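Local coordinates for protein putative hydrolase (PDB 3LHO) that probably acts as an iron(II)-dependent dioxygenase of the 2-oxoadipate dioxygenase/decarboxylase family, here with nickel bound at its metal site, at residues Val52-Ser55 with Val56-His60; Gly114-Asp117 with Gln118-Ile121; Trp136-Asp139 with Lys140-Gln144. All blocks are in the same frame, centred on the assembly; numbering follows the deposited sequence.

Contact 1 of 3, residues Val52-Ser55 with Val56-His60; sequences VNLS and VLAKH
Asn-53 and Val-56 meet where the chain turns into helix 54-62, with Asn-53 as its N-cap. From CB, the side chain of Asn-53 starts out away from the helix, but CG is tucked between the backbone N and the carbonyl carbon (chi1 72°), and this folds the amide back over the first turn. At the tip, OD1 accepts a capping hydrogen bond from Val-56 N at 3.1 Å; the N lies nearly in line with the side-chain C=O (167°), though the N-H itself is somewhat bent. The same oxygen takes a weak, bent bond from Ser-55 N, so it serves two amides of the first turn, where regular i to i-4 partners are lacking. OD1 also rests 3.4 Å from Val-56 CG2, and the two side chains cross at about a right angle. The backbone carbonyl of Asn-53 works alongside: its O accepts weakly from both Val-56 N and Leu-57 N. Regular helical bonding follows, from Ala-58 N to Leu-54 O at 2.9 Å and from Lys-59 N to Ser-55 O at 3.2 Å. On the inner side Leu-57 turns CD1 back to 3.3 Å from Val-52 O, while Leu-54 CD2 and Ala-58 CB are a looser apolar pair at 4.4 Å. The Ser-55 and Lys-59 side chains lie on the exposed face. Glu-98 accepts from Leu-54 N through its OE1, adding an acidic group at the helix start, where it would suit the positive end of the helix dipole. Below, Leu-54, Leu-57 and Ala-58 sit on Ile-96 of strand 93-99; Leu-57 reaches on to Leu-44 and Thr-46 of strand 39-47, and Ala-58 to Phe-84 of strand 79-85, so the first turns of the helix lie across three strands of the mixed sheet.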
loop_
_atom_site.group_PDB
_atom_site.type_symbol
_atom_site.label_atom_id
_atom_site.label_comp_id
_atom_site.label_asym_id
_atom_site.label_seq_id
_atom_site.Cartn_x
_atom_site.Cartn_y
_atom_site.Cartn_z
ATOM N N VAL A 52 -13.120 -4.965 10.327
ATOM C CA VAL A 52 -11.904 -4.365 9.752
ATOM C C VAL A 52 -12.044 -4.124 8.251
ATOM O O VAL A 52 -11.058 -3.978 7.570
ATOM C CB VAL A 52 -10.623 -5.249 9.993
ATOM C CG1 VAL A 52 -10.307 -5.381 11.458
ATOM C CG2 VAL A 52 -10.753 -6.629 9.406
ATOM N N ASN A 53 -13.264 -4.012 7.754
ATOM C CA ASN A 53 -13.477 -3.985 6.303
ATOM C C ASN A 53 -13.021 -2.668 5.640
ATOM O O ASN A 53 -12.532 -1.773 6.300
ATOM C CB ASN A 53 -14.921 -4.379 5.970
ATOM C CG ASN A 53 -15.916 -3.352 6.312
ATOM O OD1 ASN A 53 -15.591 -2.169 6.513
ATOM N ND2 ASN A 53 -17.186 -3.759 6.321
ATOM N N LEU A 54 -13.103 -2.626 4.322
ATOM C CA LEU A 54 -12.672 -1.468 3.551
ATOM C C LEU A 54 -13.203 -0.138 4.193
ATOM O O LEU A 54 -12.424 0.798 4.417
ATOM C CB LEU A 54 -13.138 -1.646 2.085
ATOM C CG LEU A 54 -12.352 -0.882 1.020
ATOM C CD1 LEU A 54 -12.740 -1.396 -0.345
ATOM C CD2 LEU A 54 -12.613 0.622 1.158
ATOM N N SER A 55 -14.480 -0.141 4.587
ATOM C CA SER A 55 -15.190 1.045 5.039
ATOM C C SER A 55 -14.597 1.486 6.371
ATOM O O SER A 55 -14.502 2.663 6.619
ATOM C CB SER A 55 -16.672 0.775 5.182
ATOM O OG SER A 55 -17.181 0.454 3.872
ATOM N N VAL A 56 -14.173 0.518 7.174
ATOM C CA VAL A 56 -13.574 0.867 8.487
ATOM C C VAL A 56 -12.238 1.629 8.329
ATOM O O VAL A 56 -11.952 2.634 9.062
ATOM C CB VAL A 56 -13.354 -0.393 9.296
ATOM C CG1 VAL A 56 -12.590 -0.091 10.577
ATOM C CG2 VAL A 56 -14.711 -1.030 9.619
ATOM N N LEU A 57 -11.390 1.144 7.422
ATOM C CA LEU A 57 -10.131 1.807 7.135
ATOM C C LEU A 57 -10.407 3.149 6.489
ATOM O O LEU A 57 -9.746 4.125 6.795
ATOM C CB LEU A 57 -9.236 0.969 6.213
ATOM C CG LEU A 57 -8.374 -0.131 6.893
ATOM C CD1 LEU A 57 -9.178 -1.297 7.472
ATOM C CD2 LEU A 57 -7.305 -0.653 5.943
ATOM N N ALA A 58 -11.353 3.192 5.554
ATOM C CA ALA A 58 -11.646 4.419 4.804
ATOM C C ALA A 58 -12.075 5.597 5.695
ATOM O O ALA A 58 -11.768 6.756 5.375
ATOM C CB ALA A 58 -12.712 4.147 3.707
ATOM N N LYS A 59 -12.718 5.295 6.828
ATOM C CA LYS A 59 -13.204 6.339 7.739
ATOM C C LYS A 59 -12.064 7.186 8.295
ATOM O O LYS A 59 -12.263 8.351 8.658
ATOM C CB LYS A 59 -14.024 5.749 8.899
ATOM C CG LYS A 59 -15.467 5.454 8.569
ATOM C CD LYS A 59 -16.301 6.728 8.529
ATOM C CE LYS A 59 -17.763 6.392 8.277
ATOM N NZ LYS A 59 -18.533 7.624 7.907
ATOM N N HIS A 60 -10.872 6.603 8.379
ATOM C CA HIS A 60 -9.684 7.361 8.820
ATOM C C HIS A 60 -9.345 8.454 7.841
ATOM O O HIS A 60 -8.671 9.402 8.184
ATOM C CB HIS A 60 -8.491 6.433 9.094
ATOM C CG HIS A 60 -8.709 5.566 10.285
ATOM N ND1 HIS A 60 -8.178 5.866 11.527
ATOM C CD2 HIS A 60 -9.474 4.461 10.460
ATOM C CE1 HIS A 60 -8.604 4.978 12.405
ATOM N NE2 HIS A 60 -9.394 4.121 11.794
#

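Contact 2 of 3, residues Gly114-Asp117 with Gln118-Ile121; sequences GLID and QVDI
Gln-118 reaches back along the last turn of helix 106-116 to Gly-114, and hydrogen bonds carry most of what joins the two halves here. Its NE2 gives a nearly straight bond to Gly-114 O, 3.0 Å long with an N-H...O angle of 172°. The acceptor lies close to the plane of the glutamine amide, yet the donor stands above the plane of the glycine carbonyl. CG of Gln-118 sits anti to its own carbonyl carbon (chi1 -64°) and the chain runs on extended from there, which carries the amide back beside the helix end. Two backbone bonds complete this set: Gln-118 N to Leu-115 O, and Val-119 N to Ile-116 O at 3.0 Å. The second closes a type I beta turn from Ile-116 to Val-119, by which the chain leaves the helix.

Apolar contact is lighter: Val-119 CG2 meets Ile-116 CD1 at 4.2 Å. Two carbon-to-oxygen approaches add van der Waals contact, Val-119 CG2 lying 3.6 Å from Ile-116 O and Gln-118 CB 3.4 Å from Leu-115 O.

Around this turn, Lys-51 NZ donates to both Ile-116 O and Val-119 O, bringing a positive charge to the carbonyl end of the helix.

Three successive carbonyls that run short of helical partners at a C-terminus, those of Gly-114, Leu-115 and Ile-116, thus each receive an N-H from the chain just beyond. One comes from a side chain, so the Gln-118 amide takes the place of one missing backbone N-H, and the added lysine would further steady the negative end of the helix dipole.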
loop_
_atom_site.group_PDB
_atom_site.type_symbol
_atom_site.label_atom_id
_atom_site.label_comp_id
_atom_site.label_asym_id
_atom_site.label_seq_id
_atom_site.Cartn_x
_atom_site.Cartn_y
_atom_site.Cartn_z
ATOM N N GLY A 114 -9.794 -16.311 12.539
ATOM C CA GLY A 114 -9.110 -16.481 13.792
ATOM C C GLY A 114 -8.159 -15.368 14.147
ATOM O O GLY A 114 -7.978 -15.045 15.336
ATOM N N LEU A 115 -7.524 -14.777 13.130
ATOM C CA LEU A 115 -6.624 -13.643 13.367
ATOM C C LEU A 115 -7.438 -12.393 13.685
ATOM O O LEU A 115 -7.124 -11.666 14.601
ATOM C CB LEU A 115 -5.744 -13.403 12.131
ATOM C CG LEU A 115 -4.958 -14.614 11.547
ATOM C CD1 LEU A 115 -4.091 -14.170 10.391
ATOM C CD2 LEU A 115 -4.088 -15.309 12.570
ATOM N N ILE A 116 -8.482 -12.149 12.910
ATOM C CA ILE A 116 -9.273 -10.920 13.086
ATOM C C ILE A 116 -10.103 -10.950 14.365
ATOM O O ILE A 116 -10.373 -9.917 14.931
ATOM C CB ILE A 116 -10.134 -10.633 11.867
ATOM C CG1 ILE A 116 -9.237 -10.512 10.604
ATOM C CG2 ILE A 116 -10.984 -9.351 12.075
ATOM C CD1 ILE A 116 -8.164 -9.448 10.737
ATOM N N ASP A 117 -10.454 -12.148 14.854
ATOM C CA ASP A 117 -11.137 -12.278 16.130
ATOM C C ASP A 117 -10.259 -11.700 17.188
ATOM O O ASP A 117 -10.751 -11.267 18.218
ATOM C CB ASP A 117 -11.423 -13.736 16.502
ATOM C CG ASP A 117 -12.583 -14.312 15.758
ATOM O OD1 ASP A 117 -13.289 -13.563 15.064
ATOM O OD2 ASP A 117 -12.742 -15.548 15.834
ATOM N N GLN A 118 -8.957 -11.671 16.980
ATOM C CA GLN A 118 -8.080 -11.119 18.043
ATOM C C GLN A 118 -7.956 -9.596 18.066
ATOM O O GLN A 118 -7.413 -9.019 19.043
ATOM C CB GLN A 118 -6.696 -11.748 17.962
ATOM C CG GLN A 118 -6.688 -13.250 18.227
ATOM C CD GLN A 118 -5.363 -13.902 17.836
ATOM O OE1 GLN A 118 -4.329 -13.644 18.453
ATOM N NE2 GLN A 118 -5.393 -14.769 16.814
ATOM N N VAL A 119 -8.426 -8.945 17.006
ATOM C CA VAL A 119 -8.449 -7.483 16.926
ATOM C C VAL A 119 -9.523 -6.914 17.878
ATOM O O VAL A 119 -10.708 -7.217 17.756
ATOM C CB VAL A 119 -8.754 -6.994 15.504
ATOM C CG1 VAL A 119 -8.849 -5.438 15.473
ATOM C CG2 VAL A 119 -7.703 -7.516 14.492
ATOM N N ASP A 120 -9.087 -6.118 18.846
ATOM C CA ASP A 120 -10.005 -5.322 19.643
ATOM C C ASP A 120 -10.744 -4.288 18.815
ATOM O O ASP A 120 -10.129 -3.407 18.183
ATOM C CB ASP A 120 -9.222 -4.613 20.755
ATOM C CG ASP A 120 -10.118 -3.810 21.689
ATOM O OD1 ASP A 120 -11.358 -3.801 21.519
ATOM O OD2 ASP A 120 -9.559 -3.186 22.606
ATOM N N ILE A 121 -12.071 -4.373 18.811
ATOM C CA ILE A 121 -12.887 -3.471 17.971
ATOM C C ILE A 121 -12.567 -2.013 18.315
ATOM O O ILE A 121 -12.563 -1.143 17.460
ATOM C CB ILE A 121 -14.405 -3.744 18.084
ATOM C CG1 ILE A 121 -15.162 -2.933 17.014
ATOM C CG2 ILE A 121 -14.941 -3.459 19.569
ATOM C CD1 ILE A 121 -16.582 -3.342 16.798
#

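Contact 3 of 3, residues Trp136-Asp139 with Lys140-Gln144; sequences WDVD and KATYQ
Asp-139 and Thr-142 hold the start of helix 140-149 through one carboxylate oxygen. Thr-142 OG1 donates to Asp-139 OD1 over only 2.6 Å, and Thr-142 N reaches the same atom at 2.9 Å; the two come from opposite faces of the carboxylate plane, the hydroxyl on the syn side and the amide on the anti side. With CG set between the backbone N and the carbonyl carbon (chi1 64°), the carboxylate of Asp-139 comes back over the first turn to meet them. Backbone adds a nearly straight bond, Tyr-143 N to Asp-139 O at 3.1 Å. Beneath this grip Val-138 CG2 meets Thr-142 CG2 at 3.9 Å, on the side that faces helix 106-116. The outer side is much slacker: Lys-140 and Ala-141 are exposed, and the lysine touches Asp-139 through little more than its CB. An alanine in place of Asp-139 would remove the carboxylate, and is likely to leave Thr-142 N without its side-chain acceptor and the threonine hydroxyl free to turn. Asp-139 at the N-cap, with its side chain bonded to the amide three residues on, makes this a classic aspartate N-cap of an alpha-helix.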
loop_
_atom_site.group_PDB
_atom_site.type_symbol
_atom_site.label_atom_id
_atom_site.label_comp_id
_atom_site.label_asym_id
_atom_site.label_seq_id
_atom_site.Cartn_x
_atom_site.Cartn_y
_atom_site.Cartn_z
ATOM N N TRP A 136 -2.590 -9.955 16.339
ATOM C CA TRP A 136 -2.851 -11.380 16.525
ATOM C C TRP A 136 -1.538 -12.143 16.626
ATOM O O TRP A 136 -0.536 -11.721 16.079
ATOM C CB TRP A 136 -3.695 -11.945 15.353
ATOM C CG TRP A 136 -3.191 -11.480 14.055
ATOM C CD1 TRP A 136 -2.159 -12.025 13.338
ATOM C CD2 TRP A 136 -3.649 -10.349 13.312
ATOM N NE1 TRP A 136 -1.938 -11.297 12.199
ATOM C CE2 TRP A 136 -2.834 -10.259 12.152
ATOM C CE3 TRP A 136 -4.661 -9.391 13.512
ATOM C CZ2 TRP A 136 -3.010 -9.270 11.194
ATOM C CZ3 TRP A 136 -4.826 -8.402 12.578
ATOM C CH2 TRP A 136 -4.006 -8.354 11.411
ATOM N N ASP A 137 -1.559 -13.211 17.411
ATOM C CA ASP A 137 -0.562 -14.289 17.335
ATOM C C ASP A 137 -0.804 -15.097 16.069
ATOM O O ASP A 137 -1.946 -15.373 15.696
ATOM C CB ASP A 137 -0.701 -15.236 18.507
ATOM C CG ASP A 137 -0.326 -14.580 19.798
ATOM O OD1 ASP A 137 0.634 -13.787 19.767
ATOM O OD2 ASP A 137 -1.007 -14.815 20.807
ATOM N N VAL A 138 0.274 -15.479 15.414
ATOM C CA VAL A 138 0.154 -16.323 14.236
ATOM C C VAL A 138 1.383 -17.225 14.160
ATOM O O VAL A 138 2.505 -16.796 14.489
ATOM C CB VAL A 138 -0.060 -15.462 12.974
ATOM C CG1 VAL A 138 0.986 -14.367 12.844
ATOM C CG2 VAL A 138 -0.144 -16.339 11.716
ATOM N N ASP A 139 1.162 -18.469 13.749
ATOM C CA ASP A 139 2.268 -19.445 13.629
ATOM C C ASP A 139 2.669 -19.668 12.162
ATOM O O ASP A 139 1.985 -19.216 11.233
ATOM C CB ASP A 139 1.962 -20.789 14.333
ATOM C CG ASP A 139 0.788 -21.559 13.723
ATOM O OD1 ASP A 139 0.278 -21.234 12.631
ATOM O OD2 ASP A 139 0.349 -22.499 14.405
ATOM N N LYS A 140 3.768 -20.384 11.968
ATOM C CA LYS A 140 4.352 -20.533 10.637
ATOM C C LYS A 140 3.441 -21.322 9.726
ATOM O O LYS A 140 3.318 -20.980 8.552
ATOM C CB LYS A 140 5.743 -21.190 10.717
ATOM C CG LYS A 140 6.779 -20.312 11.445
ATOM C CD LYS A 140 8.202 -20.870 11.359
ATOM C CE LYS A 140 8.429 -22.002 12.273
ATOM N NZ LYS A 140 9.800 -22.598 12.028
ATOM N N ALA A 141 2.788 -22.362 10.258
ATOM C CA ALA A 141 1.928 -23.229 9.442
ATOM C C ALA A 141 0.731 -22.451 8.937
ATOM O O ALA A 141 0.265 -22.680 7.794
ATOM C CB ALA A 141 1.453 -24.474 10.256
ATOM N N THR A 142 0.228 -21.545 9.770
ATOM C CA THR A 142 -0.898 -20.659 9.367
ATOM C C THR A 142 -0.478 -19.716 8.253
ATOM O O THR A 142 -1.167 -19.597 7.232
ATOM C CB THR A 142 -1.474 -19.900 10.570
ATOM O OG1 THR A 142 -2.019 -20.844 11.499
ATOM C CG2 THR A 142 -2.601 -18.945 10.132
ATOM N N TYR A 143 0.667 -19.058 8.438
ATOM C CA TYR A 143 1.256 -18.247 7.401
ATOM C C TYR A 143 1.397 -18.999 6.091
ATOM O O TYR A 143 0.999 -18.478 5.056
ATOM C CB TYR A 143 2.604 -17.701 7.838
ATOM C CG TYR A 143 3.296 -16.901 6.787
ATOM C CD1 TYR A 143 2.867 -15.626 6.469
ATOM C CD2 TYR A 143 4.420 -17.391 6.126
ATOM C CE1 TYR A 143 3.535 -14.850 5.493
ATOM C CE2 TYR A 143 5.080 -16.624 5.129
ATOM C CZ TYR A 143 4.632 -15.346 4.831
ATOM O OH TYR A 143 5.261 -14.585 3.852
ATOM N N GLN A 144 1.932 -20.228 6.131
ATOM C CA GLN A 144 2.097 -21.021 4.895
ATOM C C GLN A 144 0.801 -21.406 4.216
ATOM O O GLN A 144 0.740 -21.425 2.977
ATOM C CB GLN A 144 2.862 -22.339 5.171
ATOM C CG GLN A 144 4.343 -22.127 5.420
ATOM C CD GLN A 144 5.061 -21.643 4.176
ATOM O OE1 GLN A 144 4.686 -22.009 3.051
ATOM N NE2 GLN A 144 6.084 -20.801 4.364
#

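Overall arrangement
All three contacts are helix ends: contacts 1 and 3 cap N-termini, while contact 2 closes a C-terminus. Contact 2 lies in the middle, its centre 15 Å from that of contact 1 and 14 Å from that of contact 3. Toward contact 1, Val-52 CG2 packs against Ile-116 CG2 at 3.8 Å; toward contact 3, Gln-118 OE1 probably accepts from Asp-137 N at 3.0 Å, and Trp-136 lies against Val-119. Contacts 1 and 3 do not touch, their centres being 24 Å apart. The nickel site of His-41, His-165 and Glu-235 involves none of these residues, although His-41 belongs to strand 39-47, which Leu-57 of contact 1 touches through Leu-44 and Thr-46.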